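Local coordinates for uncharacterized conserved protein YiiM (Geobacillus stearothermophilus, PDB 5YHH) that probably acts as a molybdenum-cofactor-dependent oxidoreductase of the MOSC family that gives resistance to hydroxylaminopurine, at residues Pro69-Val74 against Thr94-Thr99; Val74-Arg79 against Thr144-Phe149. All blocks are in the same frame, centred on the assembly; numbering follows the deposited sequence.

Following the chain from its N terminus, strand 65-69 runs into helix 71-80, the chain returns through strand 93-96, and T94-T99 comes back beside P69-V74: contact 1 closes this short loop of 19 intervening residues. Contact 2 closes a far longer one, from V74-R79 in the same helix to T144-F149, the loop between helix 137-144 and strand 149-153. Because T94-T99 falls inside that longer loop while P69 precedes it, the two contacts cross rather than nest. They share V74 and meet where H72 CD2 lies 3.6 Å from K146 CB. Contact 1 ties the start of helix 71-80 to strand 93-96; contact 2 ties its middle to the end of helix 137-144.

Contact 1 of 2, residues Pro69-Val74 against Thr94-Thr99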
# COMPACT_ATOMS: atom_id res chain seq x y z
N PRO A 69 -6.91 2.96 0.43
CA PRO A 69 -7.94 3.75 1.05
C PRO A 69 -9.28 3.62 0.36
O PRO A 69 -9.40 4.02 -0.80
CB PRO A 69 -7.40 5.18 0.91
CG PRO A 69 -5.89 5.01 0.80
CD PRO A 69 -5.76 3.78 -0.00
N SER A 70 -10.30 3.12 1.05
CA SER A 70 -11.65 3.01 0.47
C SER A 70 -12.19 4.37 -0.00
O SER A 70 -13.02 4.46 -0.95
CB SER A 70 -12.63 2.36 1.47
OG SER A 70 -12.81 3.14 2.66
N GLU A 71 -11.74 5.45 0.64
CA GLU A 71 -12.21 6.79 0.28
C GLU A 71 -12.06 7.03 -1.21
O GLU A 71 -12.88 7.67 -1.82
CB GLU A 71 -11.49 7.90 1.07
CG GLU A 71 -11.84 7.96 2.58
CD GLU A 71 -11.00 7.02 3.43
OE1 GLU A 71 -10.32 6.12 2.87
OE2 GLU A 71 -11.02 7.15 4.70
N HIS A 72 -10.98 6.51 -1.80
CA HIS A 72 -10.69 6.78 -3.20
C HIS A 72 -11.67 6.11 -4.15
O HIS A 72 -11.82 6.54 -5.30
CB HIS A 72 -9.27 6.34 -3.54
CG HIS A 72 -8.23 7.08 -2.78
ND1 HIS A 72 -8.41 8.38 -2.36
CD2 HIS A 72 -7.01 6.69 -2.34
CE1 HIS A 72 -7.32 8.77 -1.71
NE2 HIS A 72 -6.46 7.77 -1.68
N PHE A 73 -12.32 5.03 -3.69
CA PHE A 73 -13.34 4.36 -4.52
C PHE A 73 -14.42 5.34 -5.03
O PHE A 73 -14.92 5.16 -6.14
CB PHE A 73 -14.03 3.26 -3.75
CG PHE A 73 -13.12 2.11 -3.35
CD1 PHE A 73 -11.92 1.85 -4.02
CD2 PHE A 73 -13.50 1.26 -2.31
CE1 PHE A 73 -11.11 0.77 -3.65
CE2 PHE A 73 -12.70 0.20 -1.95
CZ PHE A 73 -11.50 -0.04 -2.63
N VAL A 74 -14.77 6.33 -4.21
CA VAL A 74 -15.73 7.34 -4.59
C VAL A 74 -15.26 8.09 -5.81
O VAL A 74 -16.04 8.27 -6.76
CB VAL A 74 -16.05 8.30 -3.41
CG1 VAL A 74 -16.95 9.48 -3.86
CG2 VAL A 74 -16.74 7.57 -2.32
N THR A 94 -8.54 -3.17 2.78
CA THR A 94 -9.25 -1.98 2.41
C THR A 94 -9.38 -1.15 3.66
O THR A 94 -9.93 -1.60 4.67
CB THR A 94 -10.64 -2.31 1.87
OG1 THR A 94 -10.51 -3.26 0.82
CG2 THR A 94 -11.30 -1.02 1.36
N LEU A 95 -8.89 0.08 3.60
CA LEU A 95 -8.81 0.90 4.79
C LEU A 95 -9.88 1.95 4.81
O LEU A 95 -10.47 2.31 3.78
CB LEU A 95 -7.44 1.56 4.85
CG LEU A 95 -6.20 0.68 4.95
CD1 LEU A 95 -4.95 1.55 5.29
CD2 LEU A 95 -6.37 -0.45 5.96
N LEU A 96 -10.16 2.42 6.02
CA LEU A 96 -10.98 3.62 6.23
C LEU A 96 -10.23 4.56 7.20
O LEU A 96 -9.65 4.10 8.19
CB LEU A 96 -12.35 3.23 6.78
CG LEU A 96 -13.33 4.37 7.01
CD1 LEU A 96 -13.86 4.90 5.63
CD2 LEU A 96 -14.49 3.86 7.91
N GLY A 97 -10.24 5.86 6.90
CA GLY A 97 -9.61 6.87 7.75
C GLY A 97 -8.11 7.08 7.61
O GLY A 97 -7.52 7.80 8.40
N LEU A 98 -7.47 6.42 6.64
CA LEU A 98 -6.02 6.55 6.43
C LEU A 98 -5.74 6.72 4.95
O LEU A 98 -5.83 5.74 4.19
CB LEU A 98 -5.28 5.32 6.97
CG LEU A 98 -5.28 5.12 8.51
CD1 LEU A 98 -5.25 3.66 8.88
CD2 LEU A 98 -4.10 5.84 9.18
N THR A 99 -5.46 7.96 4.55
CA THR A 99 -5.07 8.26 3.18
C THR A 99 -3.56 8.57 3.07
O THR A 99 -2.86 8.70 4.09
CB THR A 99 -5.85 9.47 2.63
OG1 THR A 99 -5.45 10.61 3.38
CG2 THR A 99 -7.37 9.27 2.71
O HOH W 1 -8.42 4.69 4.46
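P69-V74 and T94-T99 meet where a parallel strand pair gives way to a helix, at the turn of the beta-alpha-beta unit made by strand 65-69, helix 71-80 and strand 93-96 of the MOSC domain. The last bridge of the pair is P69 with L95, whose CA atoms are 4.8 Å apart and whose side chains lie on the same face of the sheet. Just past it, S70 turns its backbone and its hydroxyl onto one acceptor: L95 O takes S70 N at 2.9 Å and S70 OG at 2.7 Å, both donors tilted by about 20° from the carbonyl plane. With chi1 at 63°, OG sits between the backbone N and the carbonyl carbon of its own residue, which brings it alongside its amide for this double grip. S70 CB packs against the methyl CG2 of T94, and F73 CE2 comes obliquely to the same methyl. T94 OG1 is engaged by E91 and N13, so the methyl is what T94 offers here. L96 CD1 lies beside S70 OG and against E71 OE2, the leucine side chain set nearly perpendicular to that of E71. On the P69 side, ring atom CG packs against L98 O at 3.5 Å, and H72, bonded through NE2 to E100, presents its ring obliquely to T99 CG2. E71 bends at chi2 (86°) to carry its carboxylate to the turn after the strand, where G97 has positive phi. One water donates to E71 OE1 and accepts from L98 N, while OE2 uses its syn lone pair to receive G97 N at 2.7 Å.

Contact 2 of 2, residues Val74-Arg79 against Thr144-Phe149; sequences VYWEER and TGKSGF
K146 lays the end of its aliphatic chain over one face of the Y75 ring, running roughly perpendicular to the tyrosine side chain. CE does most of the touching, 3.7 Å from Y75 CG and offset toward the rim, a CH-pi contact in which CE is 3.8 Å from the ring centroid. The bend at chi4 (-71°) leaves NZ over the same face, 4.9 Å from that centroid and 25° off the ring normal, a cation-pi interaction at fairly long range. Nearer its backbone, K146 CB meets W76 CZ2 at 4.0 Å, the lysine chain and the indole running antiparallel alongside one another. Within the MOSC domain this joins helix 71-80 to the end of helix 137-144, where G145 leaves helical geometry with positive phi and T144 OG1 accepts from K146 N in an ST turn. The T144 hydroxyl also bonds A140 O, and its CG2 methyl faces the far end of the tyrosine, 3.5 Å from Y75 OH. W76 lies deeper, its six-membered ring reaching T144 OG1 through CH2 while NE1 bonds Y68 OH. R79 NH2 gives Y75 OH a weak hydrogen bond of 3.4 Å.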
# COMPACT_ATOMS: atom_id res chain seq x y z
N VAL A 74 -14.77 6.33 -4.21
CA VAL A 74 -15.73 7.34 -4.59
C VAL A 74 -15.26 8.09 -5.81
O VAL A 74 -16.04 8.27 -6.76
CB VAL A 74 -16.05 8.30 -3.41
CG1 VAL A 74 -16.95 9.48 -3.86
CG2 VAL A 74 -16.74 7.57 -2.32
N TYR A 75 -14.01 8.54 -5.81
CA TYR A 75 -13.43 9.19 -6.94
C TYR A 75 -13.43 8.28 -8.17
O TYR A 75 -13.81 8.73 -9.25
CB TYR A 75 -12.02 9.67 -6.63
CG TYR A 75 -11.27 10.18 -7.85
CD1 TYR A 75 -11.42 11.48 -8.28
CD2 TYR A 75 -10.37 9.35 -8.54
CE1 TYR A 75 -10.75 11.96 -9.36
CE2 TYR A 75 -9.71 9.82 -9.65
CZ TYR A 75 -9.88 11.13 -10.04
OH TYR A 75 -9.24 11.62 -11.14
N TRP A 76 -13.02 7.02 -8.03
CA TRP A 76 -12.95 6.13 -9.19
C TRP A 76 -14.35 5.86 -9.78
O TRP A 76 -14.49 5.76 -11.01
CB TRP A 76 -12.26 4.81 -8.84
CG TRP A 76 -10.82 5.02 -8.41
CD1 TRP A 76 -10.27 4.72 -7.20
CD2 TRP A 76 -9.79 5.63 -9.18
NE1 TRP A 76 -8.96 5.09 -7.17
CE2 TRP A 76 -8.64 5.66 -8.37
CE3 TRP A 76 -9.71 6.15 -10.47
CZ2 TRP A 76 -7.44 6.18 -8.81
CZ3 TRP A 76 -8.51 6.67 -10.91
CH2 TRP A 76 -7.38 6.67 -10.07
N GLU A 77 -15.37 5.77 -8.94
CA GLU A 77 -16.71 5.54 -9.43
C GLU A 77 -17.21 6.74 -10.20
O GLU A 77 -17.93 6.61 -11.19
CB GLU A 77 -17.66 5.23 -8.31
CG GLU A 77 -17.36 3.89 -7.60
CD GLU A 77 -18.34 3.57 -6.47
OE1 GLU A 77 -19.10 4.49 -6.02
OE2 GLU A 77 -18.37 2.38 -6.05
N GLU A 78 -16.81 7.92 -9.73
CA GLU A 78 -17.16 9.17 -10.43
C GLU A 78 -16.39 9.31 -11.74
O GLU A 78 -16.93 9.75 -12.75
CB GLU A 78 -16.86 10.34 -9.51
CG GLU A 78 -17.87 10.41 -8.36
CD GLU A 78 -17.47 11.39 -7.28
OE1 GLU A 78 -16.32 11.86 -7.28
OE2 GLU A 78 -18.32 11.67 -6.42
N ARG A 79 -15.12 8.95 -11.72
CA ARG A 79 -14.33 9.04 -12.97
C ARG A 79 -14.78 8.04 -14.02
O ARG A 79 -14.86 8.39 -15.21
CB ARG A 79 -12.84 8.82 -12.73
CG ARG A 79 -12.06 8.89 -14.05
CD ARG A 79 -10.66 8.36 -14.05
NE ARG A 79 -9.66 9.39 -13.82
CZ ARG A 79 -8.61 9.70 -14.56
NH1 ARG A 79 -8.30 9.14 -15.72
NH2 ARG A 79 -7.81 10.65 -14.09
N THR A 144 -3.03 11.17 -9.78
CA THR A 144 -3.83 11.60 -8.65
C THR A 144 -3.11 11.38 -7.32
O THR A 144 -3.47 11.98 -6.31
CB THR A 144 -5.17 10.85 -8.62
OG1 THR A 144 -4.94 9.42 -8.53
CG2 THR A 144 -5.97 11.18 -9.86
N GLY A 145 -2.16 10.44 -7.30
CA GLY A 145 -1.52 10.00 -6.04
C GLY A 145 -2.40 9.07 -5.19
O GLY A 145 -2.05 8.80 -4.03
N LYS A 146 -3.46 8.53 -5.77
CA LYS A 146 -4.40 7.65 -5.05
C LYS A 146 -3.94 6.21 -5.24
O LYS A 146 -4.59 5.40 -5.90
CB LYS A 146 -5.83 7.84 -5.55
CG LYS A 146 -6.33 9.28 -5.37
CD LYS A 146 -7.75 9.50 -5.93
CE LYS A 146 -8.18 11.01 -6.01
NZ LYS A 146 -8.43 11.58 -4.67
N SER A 147 -2.81 5.92 -4.60
CA SER A 147 -2.03 4.71 -4.86
C SER A 147 -2.15 3.66 -3.78
O SER A 147 -1.91 2.46 -4.03
CB SER A 147 -0.54 5.09 -4.96
OG SER A 147 -0.04 5.57 -3.71
N GLY A 148 -2.44 4.08 -2.56
CA GLY A 148 -2.23 3.19 -1.41
C GLY A 148 -0.74 2.92 -1.13
O GLY A 148 0.13 3.61 -1.62
N PHE A 149 -0.47 1.91 -0.31
CA PHE A 149 0.87 1.74 0.30
C PHE A 149 0.98 0.34 0.90
O PHE A 149 -0.03 -0.36 1.09
CB PHE A 149 1.16 2.81 1.37
CG PHE A 149 -0.07 3.15 2.25
CD1 PHE A 149 -0.40 2.35 3.30
CD2 PHE A 149 -0.89 4.20 1.93
CE1 PHE A 149 -1.53 2.63 4.09
CE2 PHE A 149 -2.04 4.49 2.72
CZ PHE A 149 -2.34 3.69 3.78